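Local coordinates for protein dipeptide Epimerase (Enterococcus faecalis V583, PDB 3JVA) that belongs to the mandelate racemase/muconate lactonizing enzyme family of the enolase superfamily and holds a magnesium ion in its barrel domain, at residues B[185-190]-B[210-215]; B[132-137]-B[157-162]; B[30-35]-B[61-66]. All coordinates share one frame; numbering follows the deposited sequence.

Interaction 1: residues B[185-190]-B[210-215]; sequences KLRLDA and QIELVE. With MG (magnesium ion), chain O.
Asp189 and Glu215 converge on one magnesium ion, to which each gives a single carboxylate oxygen: Asp189 OD2 lies 2.1 Å from the metal and Glu215 OE2 1.8 Å. Three waters and Asp240 complete the metal's shell. The two carboxylate planes are turned 39° against each other, and Asp189 OD2 and Glu215 OE2 come within 2.9 Å, a proximity of two acceptors which the shared cation probably offsets. With CG of Asp189 opposite its backbone N (chi1 -168°), the group swings toward the metal, while OD1 takes a metal-bound water and the N-H of Asn191.

Behind this end the backbones are laced tightly as parallel strands. Leu188 is gripped twice, its N donating almost straight to Leu213 O (3.0 Å, 174° at the hydrogen) and its O accepting from Glu215 N (2.8 Å); Ala190 N then reaches Glu215 O. The strands are successive members of a beta-alpha-beta crossover through helix 196-206, part of the TIM-barrel-like domain of the enolase superfamily, and here, as is usual in such barrels, the metal ligands gather at the C-terminal strand ends. On the face opposite the carboxylates, Leu188 crosses Ile211 at about a right angle, with CG 3.8 Å from Ile211 CG2, and Ile211 also packs on Val173 of helix 166-180.

Toward the N-terminal ends the join slackens by degrees. Glu212 N still bonds directly to Leu186 O (2.9 Å); beyond it, at Gln210, a water bridges the backbones, accepting from Leu186 N and donating to Gln210 O. Arg187 and Glu212 run side by side in a nearly coplanar salt bridge, though the place of Glu212 OE1 is doubtful; OE2 pairs with Arg316. Exposed Lys185 stays beyond salt-bridge reach, NZ 4.4 Å from Glu212 OE2.

Interaction 2: residues B[132-137]-B[157-162]; sequences DITLGI and TLKIKV
The flat groups meeting between Ile133 and Lys159 are peptide units, and they meet in contrasting ways. Lys159 N sits above the carbonyl plane of Ile133, 36° out of it, yet bonds to Ile133 O at 3.0 Å. At the next rung Leu135 N approaches Lys159 O nearly along the C=O axis (2.8 Å). Thr134 CA adds a C-H contact to the same oxygen, 3.2 Å away. The carboxylate of Asp132 passes the aliphatic part of Lys159 obliquely, with OD2 4.0 Å from CB, while its charge is met by Arg187 in a salt bridge.

Beyond Leu135 the strands part, and a water takes over the ladder, donating a hydrogen bond to Leu135 O and accepting from Lys161 N. Lys159 runs beside Thr134, its chain bent at the last torsion (chi4 -68°), which turns NZ to a weak bond with Thr134 OG1; NZ also bonds a bound glycerol. Ile137 crosses Lys161 at about a right angle, CG1 3.8 Å from CE.

The pair belongs to the parallel barrel of the enolase-superfamily C-terminal domain. Its apolar side is made by Ile133, Leu135, Leu158 and Ile160, with Ile133 CG2 3.8 Å from Leu158 CD2. Leu135 and Leu158 continue onto Ala147 of helix 140-152, the beta-alpha-beta connection; Ile160 rests on Val173 of helix 166-180, and strand 185-189 flanks 157-161 on its other edge.

Interaction 3: residues B[30-35]-B[61-66]; sequences DSAIVE and GTLETI
Thr62 opens the contact from the helix, touching Ala32 of the strand with its methyl alone: CG2 lies 4.1 Å from Ala32 CB. The rotation that does this (chi1 -63°) also decides the fate of the hydroxyl, since OG1 bonds to the carbonyl of Thr58, just before the helix begins. A polar residue thus offers carbon to the sheet and spends its oxygen on the backbone four residues earlier.

Leu63 comes next. Its CB does not head for the strand; CD1 continues the chain (chi2 171°), and it is the second branch, CD2, that turns in to 3.6 Å from Ala32 CB. Leu63 CD2 and Ile66 CD1 both close on the Ala32 methyl, from directions roughly at right angles.

Glu64 and Thr65 fall on the far side of the turn, where both pack on Thr58 of a second subunit and Glu64 OE1 accepts a bond from Ala60 N of that subunit.

Ile66, bonded through N to Thr62 O, brings the walk back to the sheet. It spans two strand residues: CD1 is 3.7 Å from Ala32 CB, and CG2 is 3.5 Å from Val34 CG2, tighter than usual carbon contact. The Ile66 and Val34 side chains pass in opposite senses, methyl to methyl; Ile66 CD1 also reaches Val34 CG2.

Alternation along the strand puts Ala32 and Val34 on this face and Ser31 and Ile33 on the other, and the short axes run nearly parallel, 13° apart at 8.6 Å. This is the sheet-against-helices layering of the N-terminal domain of enolase-superfamily proteins: strand 29-38 lies between strands 3-21 and 43-48, and helix 59-73 sits over it with Ile66 also touching Ala98 and Ala101 of helix 96-114.

Overall arrangement
Along the chain the order is interaction 3, interaction 2, interaction 1, each closing before the next opens. Interactions 1 and 2 have centres 9 Å apart and belong to one barrel sheet, where strands 157-161 and 185-189 are neighbours, tied by a probable backbone hydrogen bond from Arg187 N to Leu158 O and by packing of Leu188 on Ile160. Their two beta-alpha-beta units are linked by the crossover through helix 166-180, which joins those strands. Interaction 3 lies across the chain's centre, its centre about 33 Å from that of interaction 1 and about 28 Å from that of interaction 2. Two contacts thus build the barrel domain, whose strand ends carry the magnesium ion, while interaction 3 builds the separate N-terminal domain.

Interaction 1: residues B[185-190]-B[210-215]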
ATOM      1  N   LYS B 185     -39.609 -10.907  -0.180  1.00 25.39           N
ATOM      2  CA  LYS B 185     -38.262 -10.508  -0.563  1.00 25.51           C
ATOM      3  C   LYS B 185     -38.063 -10.628  -2.063  1.00 24.11           C
ATOM      4  O   LYS B 185     -38.524 -11.586  -2.692  1.00 24.01           O
ATOM      5  CB  LYS B 185     -37.225 -11.353   0.186  1.00 26.92           C
ATOM      6  CG  LYS B 185     -37.117 -10.992   1.664  1.00 29.51           C
ATOM      7  CD  LYS B 185     -36.171 -11.917   2.420  1.00 34.66           C
ATOM      8  CE  LYS B 185     -36.718 -13.333   2.491  1.00 35.15           C
ATOM      9  NZ  LYS B 185     -35.870 -14.216   3.344  1.00 38.62           N
ATOM     10  N   LEU B 186     -37.386  -9.641  -2.636  1.00 23.27           N
ATOM     11  CA  LEU B 186     -37.123  -9.630  -4.067  1.00 23.28           C
ATOM     12  C   LEU B 186     -35.627  -9.634  -4.324  1.00 23.21           C
ATOM     13  O   LEU B 186     -34.922  -8.710  -3.921  1.00 24.68           O
ATOM     14  CB  LEU B 186     -37.749  -8.392  -4.719  1.00 25.75           C
ATOM     15  CG  LEU B 186     -39.277  -8.313  -4.746  1.00 28.17           C
ATOM     16  CD1 LEU B 186     -39.707  -6.982  -5.352  1.00 30.33           C
ATOM     17  CD2 LEU B 186     -39.835  -9.469  -5.567  1.00 29.79           C
ATOM     18  N   ARG B 187     -35.150 -10.692  -4.974  1.00 23.47           N
ATOM     19  CA  ARG B 187     -33.735 -10.831  -5.319  1.00 24.48           C
ATOM     20  C   ARG B 187     -33.578 -10.586  -6.804  1.00 25.08           C
ATOM     21  O   ARG B 187     -34.274 -11.202  -7.613  1.00 25.23           O
ATOM     22  CB  ARG B 187     -33.237 -12.247  -5.024  1.00 25.63           C
ATOM     23  CG  ARG B 187     -33.204 -12.584  -3.576  1.00 28.26           C
ATOM     24  CD  ARG B 187     -32.781 -14.020  -3.331  1.00 24.32           C
ATOM     25  NE  ARG B 187     -32.783 -14.279  -1.899  1.00 25.38           N
ATOM     26  CZ  ARG B 187     -32.900 -15.478  -1.350  1.00 24.19           C
ATOM     27  NH1 ARG B 187     -33.027 -16.556  -2.113  1.00 23.99           N
ATOM     28  NH2 ARG B 187     -32.907 -15.591  -0.031  1.00 28.32           N
ATOM     29  N   LEU B 188     -32.650  -9.711  -7.171  1.00 23.40           N
ATOM     30  CA  LEU B 188     -32.432  -9.420  -8.575  1.00 21.96           C
ATOM     31  C   LEU B 188     -31.096  -9.987  -9.028  1.00 23.20           C
ATOM     32  O   LEU B 188     -30.142 -10.030  -8.255  1.00 22.80           O
ATOM     33  CB  LEU B 188     -32.433  -7.908  -8.812  1.00 22.35           C
ATOM     34  CG  LEU B 188     -33.596  -7.132  -8.190  1.00 22.22           C
ATOM     35  CD1 LEU B 188     -33.529  -5.689  -8.656  1.00 23.29           C
ATOM     36  CD2 LEU B 188     -34.927  -7.775  -8.580  1.00 22.94           C
ATOM     37  N   ASP B 189     -31.042 -10.447 -10.271  1.00 22.19           N
ATOM     38  CA  ASP B 189     -29.792 -10.949 -10.821  1.00 23.41           C
ATOM     39  C   ASP B 189     -29.528 -10.086 -12.039  1.00 22.45           C
ATOM     40  O   ASP B 189     -30.240 -10.191 -13.037  1.00 22.66           O
ATOM     41  CB  ASP B 189     -29.906 -12.414 -11.245  1.00 23.26           C
ATOM     42  CG  ASP B 189     -28.554 -13.025 -11.547  1.00 26.25           C
ATOM     43  OD1 ASP B 189     -27.679 -12.284 -12.046  1.00 23.30           O
ATOM     44  OD2 ASP B 189     -28.368 -14.233 -11.285  1.00 23.06           O
ATOM     45  N   ALA B 190     -28.510  -9.229 -11.959  1.00 23.01           N
ATOM     46  CA  ALA B 190     -28.182  -8.327 -13.061  1.00 24.03           C
ATOM     47  C   ALA B 190     -27.362  -8.976 -14.172  1.00 25.90           C
ATOM     48  O   ALA B 190     -27.060  -8.339 -15.178  1.00 26.47           O
ATOM     49  CB  ALA B 190     -27.453  -7.091 -12.521  1.00 25.40           C
ATOM     50  N   GLN B 210     -37.514  -1.644  -2.550  1.00 31.62           N
ATOM     51  CA  GLN B 210     -37.091  -2.562  -1.500  1.00 31.38           C
ATOM     52  C   GLN B 210     -36.523  -3.842  -2.107  1.00 30.44           C
ATOM     53  O   GLN B 210     -37.245  -4.814  -2.328  1.00 31.79           O
ATOM     54  CB  GLN B 210     -38.265  -2.915  -0.581  1.00 33.54           C
ATOM     55  CG  GLN B 210     -37.891  -3.905   0.513  1.00 38.07           C
ATOM     56  CD  GLN B 210     -39.093  -4.429   1.277  1.00 40.91           C
ATOM     57  OE1 GLN B 210     -39.801  -3.672   1.943  1.00 43.43           O
ATOM     58  NE2 GLN B 210     -39.328  -5.736   1.184  1.00 41.05           N
ATOM     59  N   ILE B 211     -35.225  -3.836  -2.367  1.00 28.36           N
ATOM     60  CA  ILE B 211     -34.563  -4.991  -2.955  1.00 28.37           C
ATOM     61  C   ILE B 211     -33.702  -5.674  -1.908  1.00 27.35           C
ATOM     62  O   ILE B 211     -32.951  -5.012  -1.200  1.00 27.40           O
ATOM     63  CB  ILE B 211     -33.685  -4.559  -4.138  1.00 27.38           C
ATOM     64  CG1 ILE B 211     -34.555  -3.864  -5.186  1.00 28.92           C
ATOM     65  CG2 ILE B 211     -32.973  -5.762  -4.738  1.00 28.21           C
ATOM     66  CD1 ILE B 211     -35.760  -4.680  -5.624  1.00 27.56           C
ATOM     67  N   GLU B 212     -33.823  -6.994  -1.795  1.00 25.49           N
ATOM     68  CA  GLU B 212     -33.029  -7.727  -0.817  1.00 24.62           C
ATOM     69  C   GLU B 212     -31.553  -7.752  -1.210  1.00 24.81           C
ATOM     70  O   GLU B 212     -30.670  -7.589  -0.361  1.00 25.00           O
ATOM     71  CB  GLU B 212     -33.516  -9.169  -0.673  1.00 26.57           C
ATOM     72  CG  GLU B 212     -32.668  -9.951   0.314  1.00 28.39           C
ATOM     73  CD  GLU B 212     -32.815 -11.445   0.169  1.00 31.59           C
ATOM     74  OE1 GLU B 212     -33.106 -11.907  -0.951  1.00 33.47           O
ATOM     75  OE2 GLU B 212     -32.616 -12.157   1.170  1.00 31.94           O
ATOM     76  N   LEU B 213     -31.290  -7.977  -2.494  1.00 23.23           N
ATOM     77  CA  LEU B 213     -29.921  -8.015  -2.988  1.00 21.36           C
ATOM     78  C   LEU B 213     -29.854  -8.004  -4.504  1.00 21.22           C
ATOM     79  O   LEU B 213     -30.833  -8.311  -5.192  1.00 21.78           O
ATOM     80  CB  LEU B 213     -29.204  -9.262  -2.457  1.00 22.55           C
ATOM     81  CG  LEU B 213     -29.760 -10.618  -2.912  1.00 22.37           C
ATOM     82  CD1 LEU B 213     -29.267 -10.947  -4.329  1.00 23.00           C
ATOM     83  CD2 LEU B 213     -29.307 -11.700  -1.940  1.00 23.03           C
ATOM     84  N   VAL B 214     -28.685  -7.642  -5.021  1.00 21.30           N
ATOM     85  CA  VAL B 214     -28.452  -7.626  -6.454  1.00 21.32           C
ATOM     86  C   VAL B 214     -27.236  -8.493  -6.730  1.00 21.39           C
ATOM     87  O   VAL B 214     -26.155  -8.273  -6.183  1.00 20.31           O
ATOM     88  CB  VAL B 214     -28.192  -6.214  -6.987  1.00 22.91           C
ATOM     89  CG1 VAL B 214     -27.834  -6.282  -8.466  1.00 21.15           C
ATOM     90  CG2 VAL B 214     -29.433  -5.355  -6.784  1.00 21.06           C
ATOM     91  N   GLU B 215     -27.447  -9.476  -7.591  1.00 21.68           N
ATOM     92  CA  GLU B 215     -26.434 -10.440  -7.974  1.00 21.12           C
ATOM     93  C   GLU B 215     -25.614  -9.983  -9.178  1.00 21.25           C
ATOM     94  O   GLU B 215     -26.164  -9.474 -10.154  1.00 22.52           O
ATOM     95  CB  GLU B 215     -27.141 -11.750  -8.310  1.00 24.29           C
ATOM     96  CG  GLU B 215     -26.317 -12.989  -8.212  1.00 26.48           C
ATOM     97  CD  GLU B 215     -27.158 -14.228  -8.454  1.00 25.06           C
ATOM     98  OE1 GLU B 215     -28.312 -14.284  -7.962  1.00 24.66           O
ATOM     99  OE2 GLU B 215     -26.665 -15.144  -9.128  1.00 25.20           O
TER
HETATM  100 MG    MG O 358     -26.664 -15.359 -10.900  1.00 20.74          MG
HETATM  101  O   HOH W   1     -36.981  -7.293  -0.768  1.00 21.88           O
HETATM  102  O   HOH W   2     -30.823 -13.015  -7.264  1.00 31.69           O
HETATM  103  O   HOH W   3     -25.501 -13.749 -11.491  1.00 23.68           O
HETATM  104  O   HOH W   4     -26.554 -16.027 -12.838  1.00 24.42           O
HETATM  105  O   HOH W   5     -27.918 -17.091 -10.693  1.00 23.66           O

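Interaction 2: residues B[132-137]-B[157-162]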
ATOM      1  N   ASP B 132     -36.082 -19.800  -2.811  1.00 22.79           N
ATOM      2  CA  ASP B 132     -36.875 -18.774  -3.466  1.00 22.63           C
ATOM      3  C   ASP B 132     -37.330 -19.462  -4.745  1.00 22.44           C
ATOM      4  O   ASP B 132     -37.120 -20.666  -4.926  1.00 22.90           O
ATOM      5  CB  ASP B 132     -36.019 -17.545  -3.832  1.00 22.62           C
ATOM      6  CG  ASP B 132     -34.877 -17.875  -4.801  1.00 23.49           C
ATOM      7  OD1 ASP B 132     -35.029 -18.780  -5.655  1.00 21.92           O
ATOM      8  OD2 ASP B 132     -33.823 -17.206  -4.723  1.00 22.70           O
ATOM      9  N   ILE B 133     -37.963 -18.706  -5.626  1.00 21.88           N
ATOM     10  CA  ILE B 133     -38.370 -19.238  -6.911  1.00 22.68           C
ATOM     11  C   ILE B 133     -38.183 -18.100  -7.901  1.00 24.39           C
ATOM     12  O   ILE B 133     -38.511 -16.940  -7.609  1.00 24.09           O
ATOM     13  CB  ILE B 133     -39.840 -19.743  -6.926  1.00 22.39           C
ATOM     14  CG1 ILE B 133     -40.125 -20.412  -8.278  1.00 23.53           C
ATOM     15  CG2 ILE B 133     -40.807 -18.595  -6.691  1.00 22.08           C
ATOM     16  CD1 ILE B 133     -41.422 -21.199  -8.313  1.00 23.02           C
ATOM     17  N   THR B 134     -37.621 -18.430  -9.056  1.00 24.48           N
ATOM     18  CA  THR B 134     -37.356 -17.444 -10.093  1.00 25.97           C
ATOM     19  C   THR B 134     -38.563 -17.239 -11.000  1.00 26.24           C
ATOM     20  O   THR B 134     -39.180 -18.197 -11.450  1.00 26.22           O
ATOM     21  CB  THR B 134     -36.142 -17.875 -10.956  1.00 27.54           C
ATOM     22  OG1 THR B 134     -34.975 -17.961 -10.129  1.00 28.47           O
ATOM     23  CG2 THR B 134     -35.890 -16.872 -12.077  1.00 27.89           C
ATOM     24  N   LEU B 135     -38.906 -15.982 -11.252  1.00 25.51           N
ATOM     25  CA  LEU B 135     -40.021 -15.674 -12.132  1.00 27.47           C
ATOM     26  C   LEU B 135     -39.443 -15.445 -13.520  1.00 27.77           C
ATOM     27  O   LEU B 135     -38.521 -14.644 -13.687  1.00 29.92           O
ATOM     28  CB  LEU B 135     -40.751 -14.410 -11.665  1.00 26.31           C
ATOM     29  CG  LEU B 135     -41.378 -14.417 -10.269  1.00 26.38           C
ATOM     30  CD1 LEU B 135     -42.015 -13.059 -10.008  1.00 27.88           C
ATOM     31  CD2 LEU B 135     -42.419 -15.524 -10.155  1.00 28.73           C
ATOM     32  N   GLY B 136     -39.973 -16.150 -14.512  1.00 26.87           N
ATOM     33  CA  GLY B 136     -39.476 -15.988 -15.864  1.00 28.62           C
ATOM     34  C   GLY B 136     -39.756 -14.597 -16.395  1.00 28.81           C
ATOM     35  O   GLY B 136     -40.801 -14.017 -16.101  1.00 28.83           O
ATOM     36  N   ILE B 137     -38.827 -14.055 -17.173  1.00 29.40           N
ATOM     37  CA  ILE B 137     -39.002 -12.720 -17.729  1.00 31.50           C
ATOM     38  C   ILE B 137     -40.213 -12.682 -18.653  1.00 30.51           C
ATOM     39  O   ILE B 137     -40.415 -13.577 -19.473  1.00 30.52           O
ATOM     40  CB  ILE B 137     -37.733 -12.267 -18.491  1.00 32.64           C
ATOM     41  CG1 ILE B 137     -36.594 -12.050 -17.488  1.00 34.36           C
ATOM     42  CG2 ILE B 137     -37.996 -10.976 -19.257  1.00 33.72           C
ATOM     43  CD1 ILE B 137     -36.917 -11.035 -16.395  1.00 37.15           C
ATOM     44  N   THR B 157     -39.865 -15.408  -1.087  1.00 23.17           N
ATOM     45  CA  THR B 157     -38.764 -14.772  -1.804  1.00 23.73           C
ATOM     46  C   THR B 157     -38.853 -15.064  -3.298  1.00 23.61           C
ATOM     47  O   THR B 157     -38.928 -16.222  -3.720  1.00 25.33           O
ATOM     48  CB  THR B 157     -37.402 -15.262  -1.269  1.00 23.41           C
ATOM     49  OG1 THR B 157     -37.353 -15.071   0.152  1.00 25.92           O
ATOM     50  CG2 THR B 157     -36.255 -14.487  -1.916  1.00 23.97           C
ATOM     51  N   LEU B 158     -38.857 -14.003  -4.095  1.00 22.97           N
ATOM     52  CA  LEU B 158     -38.937 -14.124  -5.541  1.00 23.18           C
ATOM     53  C   LEU B 158     -37.658 -13.579  -6.157  1.00 24.36           C
ATOM     54  O   LEU B 158     -37.089 -12.602  -5.670  1.00 25.28           O
ATOM     55  CB  LEU B 158     -40.133 -13.334  -6.076  1.00 23.91           C
ATOM     56  CG  LEU B 158     -41.481 -13.662  -5.433  1.00 24.18           C
ATOM     57  CD1 LEU B 158     -42.534 -12.675  -5.935  1.00 24.94           C
ATOM     58  CD2 LEU B 158     -41.874 -15.096  -5.756  1.00 24.42           C
ATOM     59  N   LYS B 159     -37.216 -14.217  -7.231  1.00 24.09           N
ATOM     60  CA  LYS B 159     -36.002 -13.810  -7.920  1.00 24.46           C
ATOM     61  C   LYS B 159     -36.312 -13.480  -9.368  1.00 24.69           C
ATOM     62  O   LYS B 159     -37.041 -14.218 -10.032  1.00 24.55           O
ATOM     63  CB  LYS B 159     -34.971 -14.938  -7.860  1.00 26.08           C
ATOM     64  CG  LYS B 159     -33.741 -14.714  -8.728  1.00 28.44           C
ATOM     65  CD  LYS B 159     -32.681 -15.767  -8.436  1.00 32.41           C
ATOM     66  CE  LYS B 159     -31.563 -15.736  -9.465  1.00 33.78           C
ATOM     67  NZ  LYS B 159     -32.067 -16.191 -10.788  1.00 35.40           N
ATOM     68  N   ILE B 160     -35.772 -12.365  -9.851  1.00 24.20           N
ATOM     69  CA  ILE B 160     -35.988 -11.965 -11.236  1.00 25.30           C
ATOM     70  C   ILE B 160     -34.721 -11.388 -11.847  1.00 25.32           C
ATOM     71  O   ILE B 160     -33.909 -10.760 -11.164  1.00 24.48           O
ATOM     72  CB  ILE B 160     -37.116 -10.909 -11.396  1.00 30.29           C
ATOM     73  CG1 ILE B 160     -36.654  -9.556 -10.866  1.00 31.32           C
ATOM     74  CG2 ILE B 160     -38.371 -11.369 -10.671  1.00 32.43           C
ATOM     75  CD1 ILE B 160     -37.565  -8.406 -11.259  1.00 34.59           C
ATOM     76  N   LYS B 161     -34.561 -11.610 -13.143  1.00 23.16           N
ATOM     77  CA  LYS B 161     -33.406 -11.111 -13.869  1.00 24.93           C
ATOM     78  C   LYS B 161     -33.628  -9.656 -14.272  1.00 25.11           C
ATOM     79  O   LYS B 161     -34.737  -9.272 -14.646  1.00 24.84           O
ATOM     80  CB  LYS B 161     -33.175 -11.964 -15.118  1.00 27.75           C
ATOM     81  CG  LYS B 161     -31.985 -11.533 -15.960  1.00 33.51           C
ATOM     82  CD  LYS B 161     -31.716 -12.512 -17.105  1.00 37.33           C
ATOM     83  CE  LYS B 161     -32.887 -12.580 -18.073  1.00 41.11           C
ATOM     84  NZ  LYS B 161     -32.627 -13.512 -19.210  1.00 44.24           N
ATOM     85  N   VAL B 162     -32.579  -8.845 -14.161  1.00 23.41           N
ATOM     86  CA  VAL B 162     -32.644  -7.440 -14.558  1.00 24.82           C
ATOM     87  C   VAL B 162     -31.443  -7.165 -15.455  1.00 26.06           C
ATOM     88  O   VAL B 162     -30.703  -8.085 -15.793  1.00 26.85           O
ATOM     89  CB  VAL B 162     -32.619  -6.482 -13.343  1.00 22.83           C
ATOM     90  CG1 VAL B 162     -33.909  -6.628 -12.543  1.00 22.65           C
ATOM     91  CG2 VAL B 162     -31.407  -6.770 -12.468  1.00 22.64           C
TER
HETATM   92  O   HOH W   6     -36.131 -13.705 -14.248  1.00 34.51           O

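Interaction 3: residues B[30-35]-B[61-66]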
ATOM      1  N   ASP B  30     -30.809 -30.506 -20.526  1.00 23.86           N
ATOM      2  CA  ASP B  30     -30.033 -31.658 -20.960  1.00 24.69           C
ATOM      3  C   ASP B  30     -28.747 -31.755 -20.149  1.00 24.19           C
ATOM      4  O   ASP B  30     -27.847 -30.924 -20.287  1.00 25.22           O
ATOM      5  CB  ASP B  30     -29.738 -31.543 -22.459  1.00 25.98           C
ATOM      6  CG  ASP B  30     -31.010 -31.398 -23.292  1.00 29.14           C
ATOM      7  OD1 ASP B  30     -32.096 -31.763 -22.790  1.00 29.49           O
ATOM      8  OD2 ASP B  30     -30.931 -30.927 -24.446  1.00 28.94           O
ATOM      9  N   SER B  31     -28.668 -32.775 -19.300  1.00 21.33           N
ATOM     10  CA  SER B  31     -27.508 -32.962 -18.440  1.00 20.79           C
ATOM     11  C   SER B  31     -26.954 -34.377 -18.467  1.00 21.12           C
ATOM     12  O   SER B  31     -27.497 -35.270 -19.119  1.00 21.33           O
ATOM     13  CB  SER B  31     -27.878 -32.618 -16.999  1.00 19.38           C
ATOM     14  OG  SER B  31     -28.956 -33.435 -16.561  1.00 20.24           O
ATOM     15  N   ALA B  32     -25.866 -34.566 -17.733  1.00 19.96           N
ATOM     16  CA  ALA B  32     -25.234 -35.868 -17.632  1.00 18.38           C
ATOM     17  C   ALA B  32     -25.585 -36.425 -16.262  1.00 18.35           C
ATOM     18  O   ALA B  32     -25.504 -35.710 -15.263  1.00 18.33           O
ATOM     19  CB  ALA B  32     -23.716 -35.721 -17.774  1.00 18.68           C
ATOM     20  N   ILE B  33     -26.016 -37.681 -16.216  1.00 18.17           N
ATOM     21  CA  ILE B  33     -26.334 -38.314 -14.947  1.00 18.30           C
ATOM     22  C   ILE B  33     -25.399 -39.501 -14.781  1.00 20.19           C
ATOM     23  O   ILE B  33     -25.274 -40.335 -15.678  1.00 19.31           O
ATOM     24  CB  ILE B  33     -27.814 -38.782 -14.878  1.00 19.71           C
ATOM     25  CG1 ILE B  33     -28.728 -37.557 -14.780  1.00 20.66           C
ATOM     26  CG2 ILE B  33     -28.022 -39.688 -13.668  1.00 21.15           C
ATOM     27  CD1 ILE B  33     -30.209 -37.877 -14.648  1.00 21.90           C
ATOM     28  N   VAL B  34     -24.731 -39.557 -13.634  1.00 20.05           N
ATOM     29  CA  VAL B  34     -23.783 -40.622 -13.353  1.00 22.78           C
ATOM     30  C   VAL B  34     -24.264 -41.525 -12.234  1.00 23.42           C
ATOM     31  O   VAL B  34     -24.957 -41.092 -11.309  1.00 21.89           O
ATOM     32  CB  VAL B  34     -22.402 -40.049 -12.944  1.00 26.94           C
ATOM     33  CG1 VAL B  34     -21.414 -41.187 -12.679  1.00 29.50           C
ATOM     34  CG2 VAL B  34     -21.868 -39.149 -14.043  1.00 26.70           C
ATOM     35  N   GLU B  35     -23.905 -42.796 -12.343  1.00 23.13           N
ATOM     36  CA  GLU B  35     -24.244 -43.772 -11.331  1.00 25.45           C
ATOM     37  C   GLU B  35     -22.943 -44.492 -11.026  1.00 23.87           C
ATOM     38  O   GLU B  35     -22.372 -45.149 -11.899  1.00 24.40           O
ATOM     39  CB  GLU B  35     -25.289 -44.761 -11.859  1.00 29.40           C
ATOM     40  CG  GLU B  35     -26.630 -44.119 -12.172  1.00 37.99           C
ATOM     41  CD  GLU B  35     -27.643 -45.115 -12.707  1.00 41.76           C
ATOM     42  OE1 GLU B  35     -27.841 -46.161 -12.051  1.00 43.93           O
ATOM     43  OE2 GLU B  35     -28.240 -44.849 -13.774  1.00 43.81           O
ATOM     44  N   GLY B  61     -18.862 -32.378 -23.947  1.00 20.85           N
ATOM     45  CA  GLY B  61     -17.583 -32.334 -23.258  1.00 22.16           C
ATOM     46  C   GLY B  61     -17.688 -32.923 -21.862  1.00 21.91           C
ATOM     47  O   GLY B  61     -16.778 -33.599 -21.380  1.00 22.32           O
ATOM     48  N   THR B  62     -18.811 -32.667 -21.203  1.00 20.57           N
ATOM     49  CA  THR B  62     -19.018 -33.182 -19.853  1.00 19.46           C
ATOM     50  C   THR B  62     -19.114 -34.705 -19.863  1.00 20.09           C
ATOM     51  O   THR B  62     -18.549 -35.375 -18.997  1.00 20.60           O
ATOM     52  CB  THR B  62     -20.286 -32.574 -19.235  1.00 18.73           C
ATOM     53  OG1 THR B  62     -20.109 -31.156 -19.128  1.00 19.29           O
ATOM     54  CG2 THR B  62     -20.539 -33.148 -17.838  1.00 18.26           C
ATOM     55  N   LEU B  63     -19.829 -35.253 -20.840  1.00 20.46           N
ATOM     56  CA  LEU B  63     -19.952 -36.703 -20.939  1.00 21.53           C
ATOM     57  C   LEU B  63     -18.580 -37.326 -21.178  1.00 22.33           C
ATOM     58  O   LEU B  63     -18.215 -38.309 -20.528  1.00 23.10           O
ATOM     59  CB  LEU B  63     -20.910 -37.087 -22.072  1.00 21.99           C
ATOM     60  CG  LEU B  63     -22.391 -36.780 -21.828  1.00 23.12           C
ATOM     61  CD1 LEU B  63     -23.182 -37.002 -23.108  1.00 23.71           C
ATOM     62  CD2 LEU B  63     -22.925 -37.670 -20.698  1.00 23.38           C
ATOM     63  N   GLU B  64     -17.811 -36.754 -22.102  1.00 21.50           N
ATOM     64  CA  GLU B  64     -16.482 -37.281 -22.396  1.00 22.62           C
ATOM     65  C   GLU B  64     -15.574 -37.252 -21.168  1.00 22.52           C
ATOM     66  O   GLU B  64     -14.890 -38.236 -20.859  1.00 23.85           O
ATOM     67  CB  GLU B  64     -15.828 -36.499 -23.546  1.00 23.74           C
ATOM     68  CG  GLU B  64     -14.348 -36.841 -23.758  1.00 27.13           C
ATOM     69  CD  GLU B  64     -13.759 -36.283 -25.051  1.00 30.08           C
ATOM     70  OE1 GLU B  64     -14.172 -35.194 -25.497  1.00 31.35           O
ATOM     71  OE2 GLU B  64     -12.857 -36.933 -25.617  1.00 33.06           O
ATOM     72  N   THR B  65     -15.569 -36.129 -20.461  1.00 22.26           N
ATOM     73  CA  THR B  65     -14.728 -35.998 -19.279  1.00 20.88           C
ATOM     74  C   THR B  65     -15.151 -36.960 -18.175  1.00 21.90           C
ATOM     75  O   THR B  65     -14.306 -37.583 -17.538  1.00 21.06           O
ATOM     76  CB  THR B  65     -14.750 -34.552 -18.742  1.00 21.85           C
ATOM     77  OG1 THR B  65     -14.302 -33.662 -19.772  1.00 20.88           O
ATOM     78  CG2 THR B  65     -13.833 -34.412 -17.527  1.00 18.93           C
ATOM     79  N   ILE B  66     -16.454 -37.098 -17.952  1.00 21.09           N
ATOM     80  CA  ILE B  66     -16.920 -38.008 -16.912  1.00 22.81           C
ATOM     81  C   ILE B  66     -16.432 -39.429 -17.184  1.00 23.03           C
ATOM     82  O   ILE B  66     -16.032 -40.140 -16.263  1.00 23.57           O
ATOM     83  CB  ILE B  66     -18.459 -38.003 -16.800  1.00 22.13           C
ATOM     84  CG1 ILE B  66     -18.927 -36.644 -16.263  1.00 22.82           C
ATOM     85  CG2 ILE B  66     -18.925 -39.136 -15.876  1.00 23.97           C
ATOM     86  CD1 ILE B  66     -20.425 -36.492 -16.191  1.00 24.45           C
TER